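Putative cellulase CEL6 (Mycobacterium tuberculosis, PDB 1UP3) probably hydrolyses internal beta-1,4-glucosidic bonds of cellulose as a family 6 glycoside hydrolase, an endoglucanase. Local coordinates at residues 185-199 against 212-225. Numbering follows the deposited sequence.
Sequences FSLNVSNFYTTDEEI and SHYVIDTSRNGAGP. With BGC (beta-D-glucopyranose), chain B.
The amide nitrogen ND2 of N221 hydrogen-bonds to two oxygens, Y193 O at 2.9 Å and T195 OG1 at 3.0 Å. Y193 O lies close to the amide plane of N221, whereas the threonine hydroxyl is tilted from it, so together they limit the amide's rotation. CG of N221 stands between its backbone N and carbonyl carbon (chi1 79°), carrying ND2 to the start of helix 195-208. There T194 caps the helix, its OG1 accepting from E197 N. N188 ND2 donates to D217 O at 3.0 Å, nearly along the C=O axis, while its OD1 receives Y193 N in the carbonyl plane. D217 OD2 takes S190 N at 3.1 Å from above the carboxylate plane, and OD1 takes both S219 N, closing an Asx turn, and S219 OG from one face of the carboxylate; outside the segments, I260 N reaches OD1 and K261 N reaches OD2. CZ of F192 sits 3.3 Å from R220 CZ, over the centre of one guanidinium face, with ring and guanidinium planes 42° apart. R220 NH2 gives S190 O a weak bond and forms a salt bridge with D267. These loops follow two neighbouring parallel strands, 184-187 and 213-217, joined through helix 195-208 in a beta-alpha-beta crossover of the distorted alpha/beta barrel of glycoside hydrolase family 6. Backbone bonds alternate, from F185 N to H213 O through D217 N to L187 O. On the helix-facing side Y214 CB lies over the F185 ring, 3.5 Å from its centroid, and I216 CD1 meets I199 CG1 and E198 CB. At the sugar-binding end, N191 ND2 donates to O6 of a glucose unit of the bound thio-oligosaccharide at 2.8 Å, nearly straight (174°), while two waters link N191 O to R220 NE and N.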
ATOM      1  N   PHE A 185       8.914   5.703   4.084  1.00  5.71           N
ATOM      2  CA  PHE A 185       7.754   6.001   3.265  1.00  4.64           C
ATOM      3  C   PHE A 185       7.555   4.999   2.113  1.00  4.52           C
ATOM      4  O   PHE A 185       8.438   4.219   1.813  1.00  4.88           O
ATOM      5  CB  PHE A 185       7.875   7.460   2.707  1.00  5.49           C
ATOM      6  CG  PHE A 185       9.105   7.685   1.881  1.00  5.10           C
ATOM      7  CD1 PHE A 185      10.308   8.008   2.490  1.00  5.04           C
ATOM      8  CD2 PHE A 185       9.075   7.602   0.480  1.00  5.66           C
ATOM      9  CE1 PHE A 185      11.457   8.230   1.741  1.00  5.91           C
ATOM     10  CE2 PHE A 185      10.229   7.850  -0.255  1.00  5.62           C
ATOM     11  CZ  PHE A 185      11.422   8.127   0.374  1.00  4.54           C
ATOM     12  N   SER A 186       6.368   5.042   1.496  1.00  5.20           N
ATOM     13  CA  SER A 186       6.063   4.182   0.352  1.00  4.74           C
ATOM     14  C   SER A 186       5.763   4.990  -0.870  1.00  4.98           C
ATOM     15  O   SER A 186       5.251   6.115  -0.784  1.00  5.01           O
ATOM     16  CB  SER A 186       4.893   3.217   0.673  1.00  5.96           C
ATOM     17  OG  SER A 186       3.771   3.927   1.130  1.00  6.07           O
ATOM     18  N   LEU A 187       6.107   4.412  -2.017  1.00  4.58           N
ATOM     19  CA  LEU A 187       5.893   5.027  -3.338  1.00  4.42           C
ATOM     20  C   LEU A 187       5.185   4.100  -4.316  1.00  4.86           C
ATOM     21  O   LEU A 187       5.314   2.874  -4.248  1.00  4.26           O
ATOM     22  CB  LEU A 187       7.233   5.356  -3.961  1.00  4.98           C
ATOM     23  CG  LEU A 187       8.154   6.349  -3.236  1.00  5.47           C
ATOM     24  CD1 LEU A 187       9.515   6.450  -3.949  1.00  3.88           C
ATOM     25  CD2 LEU A 187       7.447   7.707  -3.173  1.00  6.28           C
ATOM     26  N   ASN A 188       4.475   4.714  -5.259  1.00  4.74           N
ATOM     27  CA  ASN A 188       3.883   4.020  -6.400  1.00  5.74           C
ATOM     28  C   ASN A 188       2.687   3.141  -6.072  1.00  4.87           C
ATOM     29  O   ASN A 188       2.308   2.308  -6.900  1.00  4.85           O
ATOM     30  CB  ASN A 188       4.943   3.170  -7.127  1.00  5.06           C
ATOM     31  CG  ASN A 188       4.770   3.157  -8.662  1.00  6.60           C
ATOM     32  OD1 ASN A 188       4.271   4.121  -9.283  1.00  4.79           O
ATOM     33  ND2 ASN A 188       5.128   2.045  -9.262  1.00  5.07           N
ATOM     34  N   VAL A 189       2.114   3.304  -4.872  1.00  4.55           N
ATOM     35  CA  VAL A 189       1.046   2.414  -4.450  1.00  4.95           C
ATOM     36  C   VAL A 189      -0.152   2.532  -5.407  1.00  5.49           C
ATOM     37  O   VAL A 189      -0.676   3.627  -5.653  1.00  5.28           O
ATOM     38  CB  VAL A 189       0.631   2.622  -2.942  1.00  5.22           C
ATOM     39  CG1 VAL A 189      -0.595   1.761  -2.604  1.00  4.69           C
ATOM     40  CG2 VAL A 189       1.783   2.330  -2.022  1.00  4.83           C
ATOM     41  N   SER A 190      -0.579   1.400  -5.943  1.00  4.84           N
ATOM     42  CA  SER A 190      -1.621   1.341  -6.925  1.00  6.06           C
ATOM     43  C   SER A 190      -1.325   2.057  -8.217  1.00  5.88           C
ATOM     44  O   SER A 190      -2.250   2.276  -8.978  1.00  6.45           O
ATOM     45  CB  SER A 190      -2.973   1.800  -6.348  1.00  7.59           C
ATOM     46  OG  SER A 190      -3.240   1.118  -5.150  1.00  9.61           O
ATOM     47  N   ASN A 191      -0.082   2.431  -8.467  1.00  4.90           N
ATOM     48  CA  ASN A 191       0.246   3.086  -9.744  1.00  5.03           C
ATOM     49  C   ASN A 191       1.223   2.232 -10.547  1.00  5.47           C
ATOM     50  O   ASN A 191       1.382   1.056 -10.276  1.00  5.32           O
ATOM     51  CB  ASN A 191       0.694   4.517  -9.487  1.00  4.77           C
ATOM     52  CG  ASN A 191       0.247   5.453 -10.576  1.00  5.71           C
ATOM     53  OD1 ASN A 191       0.629   5.281 -11.734  1.00  5.84           O
ATOM     54  ND2 ASN A 191      -0.571   6.467 -10.216  1.00  6.51           N
ATOM     55  N   PHE A 192       1.814   2.831 -11.560  1.00  4.96           N
ATOM     56  CA  PHE A 192       2.393   2.103 -12.674  1.00  5.35           C
ATOM     57  C   PHE A 192       3.755   2.618 -13.092  1.00  5.65           C
ATOM     58  O   PHE A 192       4.267   2.132 -14.103  1.00  4.47           O
ATOM     59  CB  PHE A 192       1.408   2.166 -13.881  1.00  6.25           C
ATOM     60  CG  PHE A 192       0.021   1.672 -13.566  1.00  6.25           C
ATOM     61  CD1 PHE A 192      -0.302   0.340 -13.671  1.00  6.12           C
ATOM     62  CD2 PHE A 192      -0.947   2.560 -13.093  1.00  7.90           C
ATOM     63  CE1 PHE A 192      -1.585  -0.102 -13.331  1.00  6.89           C
ATOM     64  CE2 PHE A 192      -2.207   2.115 -12.734  1.00  6.88           C
ATOM     65  CZ  PHE A 192      -2.524   0.814 -12.845  1.00  5.94           C
ATOM     66  N   TYR A 193       4.327   3.594 -12.363  1.00  5.45           N
ATOM     67  CA  TYR A 193       5.583   4.194 -12.797  1.00  5.00           C
ATOM     68  C   TYR A 193       6.742   3.208 -12.630  1.00  4.74           C
ATOM     69  O   TYR A 193       6.714   2.369 -11.758  1.00  4.10           O
ATOM     70  CB  TYR A 193       5.836   5.523 -12.085  1.00  4.79           C
ATOM     71  CG  TYR A 193       4.781   6.534 -12.416  1.00  5.04           C
ATOM     72  CD1 TYR A 193       4.768   7.125 -13.666  1.00  5.90           C
ATOM     73  CD2 TYR A 193       3.735   6.823 -11.527  1.00  5.74           C
ATOM     74  CE1 TYR A 193       3.763   8.006 -14.026  1.00  8.92           C
ATOM     75  CE2 TYR A 193       2.718   7.698 -11.894  1.00  9.19           C
ATOM     76  CZ  TYR A 193       2.731   8.265 -13.126  1.00  9.53           C
ATOM     77  OH  TYR A 193       1.711   9.130 -13.492  1.00 10.52           O
ATOM     78  N   THR A 194       7.763   3.318 -13.493  1.00  5.19           N
ATOM     79  CA  THR A 194       8.864   2.393 -13.472  1.00  5.49           C
ATOM     80  C   THR A 194       9.620   2.438 -12.150  1.00  5.46           C
ATOM     81  O   THR A 194       9.719   3.492 -11.482  1.00  5.88           O
ATOM     82  CB  THR A 194       9.872   2.619 -14.630  1.00  5.67           C
ATOM     83  OG1 THR A 194      10.524   3.916 -14.485  1.00  6.85           O
ATOM     84  CG2 THR A 194       9.183   2.564 -15.959  1.00  6.18           C
ATOM     85  N   THR A 195      10.180   1.302 -11.789  1.00  5.02           N
ATOM     86  CA  THR A 195      10.992   1.215 -10.592  1.00  5.70           C
ATOM     87  C   THR A 195      12.145   2.196 -10.598  1.00  5.00           C
ATOM     88  O   THR A 195      12.405   2.866  -9.601  1.00  6.10           O
ATOM     89  CB  THR A 195      11.512  -0.168 -10.463  1.00  6.29           C
ATOM     90  OG1 THR A 195      10.392  -1.071 -10.305  1.00  6.65           O
ATOM     91  CG2 THR A 195      12.413  -0.330  -9.266  1.00  7.47           C
ATOM     92  N   ASP A 196      12.816   2.331 -11.749  1.00  5.72           N
ATOM     93  CA  ASP A 196      13.920   3.273 -11.837  1.00  7.66           C
ATOM     94  C   ASP A 196      13.497   4.703 -11.552  1.00  7.24           C
ATOM     95  O   ASP A 196      14.215   5.429 -10.829  1.00  7.76           O
ATOM     96  CB  ASP A 196      14.521   3.228 -13.198  1.00  8.24           C
ATOM     97  CG  ASP A 196      15.392   2.031 -13.410  1.00 12.29           C
ATOM     98  OD1 ASP A 196      15.797   1.350 -12.418  1.00 16.67           O
ATOM     99  OD2 ASP A 196      15.757   1.731 -14.568  1.00 17.38           O
ATOM    100  N   GLU A 197      12.368   5.108 -12.086  1.00  6.26           N
ATOM    101  CA  GLU A 197      11.892   6.464 -11.849  1.00  6.55           C
ATOM    102  C   GLU A 197      11.579   6.656 -10.361  1.00  5.99           C
ATOM    103  O   GLU A 197      11.940   7.694  -9.765  1.00  6.38           O
ATOM    104  CB  GLU A 197      10.727   6.812 -12.743  1.00  7.71           C
ATOM    105  CG  GLU A 197      10.282   8.259 -12.573  1.00  6.45           C
ATOM    106  CD  GLU A 197       9.155   8.666 -13.473  1.00  9.20           C
ATOM    107  OE1 GLU A 197       9.051   8.155 -14.605  1.00 11.71           O
ATOM    108  OE2 GLU A 197       8.338   9.517 -13.022  1.00 10.06           O
ATOM    109  N   GLU A 198      10.978   5.641  -9.750  1.00  5.96           N
ATOM    110  CA  GLU A 198      10.626   5.763  -8.330  1.00  5.70           C
ATOM    111  C   GLU A 198      11.838   5.724  -7.422  1.00  5.43           C
ATOM    112  O   GLU A 198      11.824   6.392  -6.374  1.00  5.39           O
ATOM    113  CB  GLU A 198       9.559   4.734  -7.930  1.00  5.20           C
ATOM    114  CG  GLU A 198       8.277   4.793  -8.761  1.00  6.27           C
ATOM    115  CD  GLU A 198       7.822   6.200  -9.012  1.00  6.40           C
ATOM    116  OE1 GLU A 198       7.267   6.813  -8.084  1.00  8.83           O
ATOM    117  OE2 GLU A 198       8.083   6.752 -10.123  1.00  7.20           O
ATOM    118  N   ILE A 199      12.907   5.015  -7.797  1.00  5.56           N
ATOM    119  CA  ILE A 199      14.163   5.045  -7.007  1.00  6.52           C
ATOM    120  C   ILE A 199      14.755   6.446  -7.022  1.00  6.74           C
ATOM    121  O   ILE A 199      15.188   6.982  -5.990  1.00  6.79           O
ATOM    122  CB  ILE A 199      15.188   4.005  -7.540  1.00  6.48           C
ATOM    123  CG1 ILE A 199      14.721   2.577  -7.196  1.00  7.70           C
ATOM    124  CG2 ILE A 199      16.582   4.263  -6.984  1.00  7.41           C
ATOM    125  CD1 ILE A 199      15.505   1.497  -7.923  1.00 10.81           C
ATOM    126  N   SER A 212      15.711   8.693   5.422  1.00 10.50           N
ATOM    127  CA  SER A 212      14.653   7.699   5.605  0.60  9.08           C
ATOM    128  C   SER A 212      14.681   6.685   4.461  1.00  8.91           C
ATOM    129  O   SER A 212      15.215   6.942   3.365  1.00  9.13           O
ATOM    130  CB  SER A 212      13.299   8.350   5.712  0.60  9.55           C
ATOM    131  OG  SER A 212      12.913   8.859   4.467  0.60  9.77           O
ATOM    132  N   HIS A 213      14.130   5.509   4.734  1.00  6.76           N
ATOM    133  CA  HIS A 213      14.100   4.419   3.774  1.00  7.42           C
ATOM    134  C   HIS A 213      12.712   4.305   3.145  1.00  6.60           C
ATOM    135  O   HIS A 213      11.755   4.907   3.628  1.00  6.43           O
ATOM    136  CB  HIS A 213      14.501   3.118   4.478  1.00  7.45           C
ATOM    137  CG  HIS A 213      15.954   3.076   4.877  1.00  7.97           C
ATOM    138  ND1 HIS A 213      16.445   3.736   5.981  1.00 12.00           N
ATOM    139  CD2 HIS A 213      17.013   2.452   4.299  1.00  9.86           C
ATOM    140  CE1 HIS A 213      17.755   3.538   6.058  1.00 12.57           C
ATOM    141  NE2 HIS A 213      18.130   2.769   5.049  1.00 13.02           N
ATOM    142  N   TYR A 214      12.580   3.509   2.083  1.00  6.06           N
ATOM    143  CA  TYR A 214      11.305   3.460   1.377  1.00  5.50           C
ATOM    144  C   TYR A 214      11.081   2.103   0.707  1.00  5.79           C
ATOM    145  O   TYR A 214      12.028   1.324   0.476  1.00  5.49           O
ATOM    146  CB  TYR A 214      11.156   4.617   0.334  1.00  4.91           C
ATOM    147  CG  TYR A 214      12.216   4.614  -0.737  1.00  6.17           C
ATOM    148  CD1 TYR A 214      13.453   5.233  -0.522  1.00  7.48           C
ATOM    149  CD2 TYR A 214      12.046   3.909  -1.899  1.00  5.61           C
ATOM    150  CE1 TYR A 214      14.449   5.178  -1.470  1.00  7.03           C
ATOM    151  CE2 TYR A 214      13.048   3.846  -2.857  1.00  7.02           C
ATOM    152  CZ  TYR A 214      14.240   4.454  -2.641  1.00  8.31           C
ATOM    153  OH  TYR A 214      15.245   4.326  -3.584  1.00  7.75           O
ATOM    154  N   VAL A 215       9.825   1.874   0.384  1.00  6.30           N
ATOM    155  CA  VAL A 215       9.439   0.724  -0.409  1.00  5.32           C
ATOM    156  C   VAL A 215       8.691   1.218  -1.656  1.00  4.64           C
ATOM    157  O   VAL A 215       8.108   2.302  -1.629  1.00  5.66           O
ATOM    158  CB  VAL A 215       8.567  -0.228   0.397  1.00  5.44           C
ATOM    159  CG1 VAL A 215       9.339  -0.832   1.534  1.00  6.15           C
ATOM    160  CG2 VAL A 215       7.307   0.466   0.924  1.00  5.47           C
ATOM    161  N   ILE A 216       8.770   0.445  -2.733  1.00  3.69           N
ATOM    162  CA  ILE A 216       8.126   0.756  -3.994  1.00  3.37           C
ATOM    163  C   ILE A 216       7.122  -0.402  -4.287  1.00  3.93           C
ATOM    164  O   ILE A 216       7.518  -1.576  -4.279  1.00  4.70           O
ATOM    165  CB  ILE A 216       9.132   0.894  -5.143  1.00  4.26           C
ATOM    166  CG1 ILE A 216      10.124   2.041  -4.885  1.00  5.19           C
ATOM    167  CG2 ILE A 216       8.401   1.150  -6.448  1.00  4.58           C
ATOM    168  CD1 ILE A 216      11.355   2.013  -5.794  1.00  5.80           C
ATOM    169  N   ASP A 217       5.900  -0.030  -4.657  1.00  4.91           N
ATOM    170  CA  ASP A 217       4.841  -0.947  -5.147  1.00  4.63           C
ATOM    171  C   ASP A 217       5.198  -1.257  -6.599  1.00  3.93           C
ATOM    172  O   ASP A 217       5.095  -0.400  -7.482  1.00  3.80           O
ATOM    173  CB  ASP A 217       3.467  -0.308  -5.067  1.00  4.38           C
ATOM    174  CG  ASP A 217       2.357  -1.258  -5.259  1.00  5.45           C
ATOM    175  OD1 ASP A 217       2.620  -2.424  -5.650  1.00  5.32           O
ATOM    176  OD2 ASP A 217       1.163  -0.949  -5.009  1.00  5.28           O
ATOM    177  N   THR A 218       5.610  -2.497  -6.838  1.00  4.11           N
ATOM    178  CA  THR A 218       5.924  -2.999  -8.165  1.00  5.02           C
ATOM    179  C   THR A 218       4.877  -3.970  -8.714  1.00  4.85           C
ATOM    180  O   THR A 218       5.112  -4.706  -9.697  1.00  6.06           O
ATOM    181  CB  THR A 218       7.307  -3.685  -8.156  1.00  5.00           C
ATOM    182  OG1 THR A 218       7.318  -4.745  -7.184  1.00  4.89           O
ATOM    183  CG2 THR A 218       8.428  -2.673  -7.793  1.00  6.25           C
ATOM    184  N   SER A 219       3.691  -3.959  -8.109  1.00  4.48           N
ATOM    185  CA  SER A 219       2.618  -4.846  -8.521  1.00  5.62           C
ATOM    186  C   SER A 219       2.227  -4.767 -10.004  1.00  5.02           C
ATOM    187  O   SER A 219       1.900  -5.806 -10.635  1.00  5.42           O
ATOM    188  CB  SER A 219       1.394  -4.609  -7.657  1.00  5.12           C
ATOM    189  OG  SER A 219       0.973  -3.242  -7.691  1.00  6.64           O
ATOM    190  N   ARG A 220       2.262  -3.565 -10.570  1.00  4.59           N
ATOM    191  CA  ARG A 220       1.702  -3.339 -11.899  1.00  5.30           C
ATOM    192  C   ARG A 220       2.580  -2.487 -12.794  1.00  5.16           C
ATOM    193  O   ARG A 220       2.064  -1.872 -13.736  1.00  5.89           O
ATOM    194  CB  ARG A 220       0.309  -2.733 -11.791  1.00  5.19           C
ATOM    195  CG  ARG A 220      -0.696  -3.662 -11.033  1.00  5.12           C
ATOM    196  CD  ARG A 220      -2.154  -3.205 -11.119  1.00  5.76           C
ATOM    197  NE  ARG A 220      -2.364  -1.918 -10.446  1.00  6.59           N
ATOM    198  CZ  ARG A 220      -3.486  -1.258 -10.488  1.00  7.27           C
ATOM    199  NH1 ARG A 220      -4.534  -1.766 -11.151  1.00  9.21           N
ATOM    200  NH2 ARG A 220      -3.591  -0.118  -9.822  1.00  7.28           N
ATOM    201  N   ASN A 221       3.881  -2.397 -12.499  1.00  4.98           N
ATOM    202  CA  ASN A 221       4.774  -1.445 -13.192  1.00  5.91           C
ATOM    203  C   ASN A 221       5.780  -2.037 -14.165  1.00  5.69           C
ATOM    204  O   ASN A 221       6.744  -1.364 -14.575  1.00  6.31           O
ATOM    205  CB  ASN A 221       5.455  -0.503 -12.192  1.00  5.40           C
ATOM    206  CG  ASN A 221       6.631  -1.148 -11.481  1.00  7.35           C
ATOM    207  OD1 ASN A 221       6.772  -2.386 -11.472  1.00  6.58           O
ATOM    208  ND2 ASN A 221       7.507  -0.324 -10.895  1.00  4.44           N
ATOM    209  N   GLY A 222       5.569  -3.289 -14.567  1.00  6.32           N
ATOM    210  CA  GLY A 222       6.503  -3.970 -15.454  1.00  6.62           C
ATOM    211  C   GLY A 222       6.595  -3.381 -16.836  1.00  6.72           C
ATOM    212  O   GLY A 222       7.607  -3.614 -17.520  1.00  7.82           O
ATOM    213  N   ALA A 223       5.576  -2.628 -17.276  1.00  5.80           N
ATOM    214  CA  ALA A 223       5.590  -2.004 -18.600  1.00  6.97           C
ATOM    215  C   ALA A 223       5.518  -0.482 -18.460  1.00  7.97           C
ATOM    216  O   ALA A 223       5.220   0.241 -19.412  1.00  9.11           O
ATOM    217  CB  ALA A 223       4.422  -2.523 -19.459  1.00  7.38           C
ATOM    218  N   GLY A 224       5.774   0.017 -17.240  1.00  6.83           N
ATOM    219  CA  GLY A 224       5.638   1.432 -16.995  1.00  7.08           C
ATOM    220  C   GLY A 224       4.192   1.900 -17.088  1.00  6.57           C
ATOM    221  O   GLY A 224       3.245   1.090 -17.101  1.00  6.54           O
ATOM    222  N   PRO A 225       4.003   3.209 -17.090  1.00  7.76           N
ATOM    223  CA  PRO A 225       2.666   3.813 -17.080  1.00  8.48           C
ATOM    224  C   PRO A 225       2.017   3.912 -18.482  1.00  9.14           C
ATOM    225  O   PRO A 225       2.705   3.915 -19.508  1.00  9.55           O
ATOM    226  CB  PRO A 225       2.943   5.185 -16.495  1.00  9.09           C
ATOM    227  CG  PRO A 225       4.281   5.528 -17.042  1.00  8.69           C
ATOM    228  CD  PRO A 225       5.061   4.221 -17.013  1.00  8.22           C
TER
HETATM  229  C2  BGC B   4      -6.288   8.423  -7.493  1.00 10.07           C
HETATM  230  C3  BGC B   4      -6.269   7.363  -6.401  1.00 10.22           C
HETATM  231  C4  BGC B   4      -5.199   6.311  -6.691  1.00  8.66           C
HETATM  232  C5  BGC B   4      -3.861   7.032  -6.963  1.00  6.00           C
HETATM  233  C6  BGC B   4      -2.775   6.050  -7.423  1.00  6.77           C
HETATM  234  C1  BGC B   4      -4.886   9.015  -7.672  1.00  9.85           C
HETATM  235  O2  BGC B   4      -7.276   9.436  -7.225  1.00 13.03           O
HETATM  236  O3  BGC B   4      -7.540   6.755  -6.235  1.00 10.65           O
HETATM  237  O4  BGC B   4      -5.034   5.388  -5.610  1.00  9.94           O
HETATM  238  O5  BGC B   4      -3.979   7.991  -8.001  1.00  8.49           O
HETATM  239  O6  BGC B   4      -1.537   6.715  -7.590  1.00  7.16           O
HETATM  240  O   HOH W   1      -0.247  -0.955  -8.856  1.00  4.96           O
HETATM  241  O   HOH W   2       3.212  -0.919  -9.593  1.00  5.03           O
HETATM  242  O   HOH W   3       9.369  -0.911 -13.763  1.00  7.15           O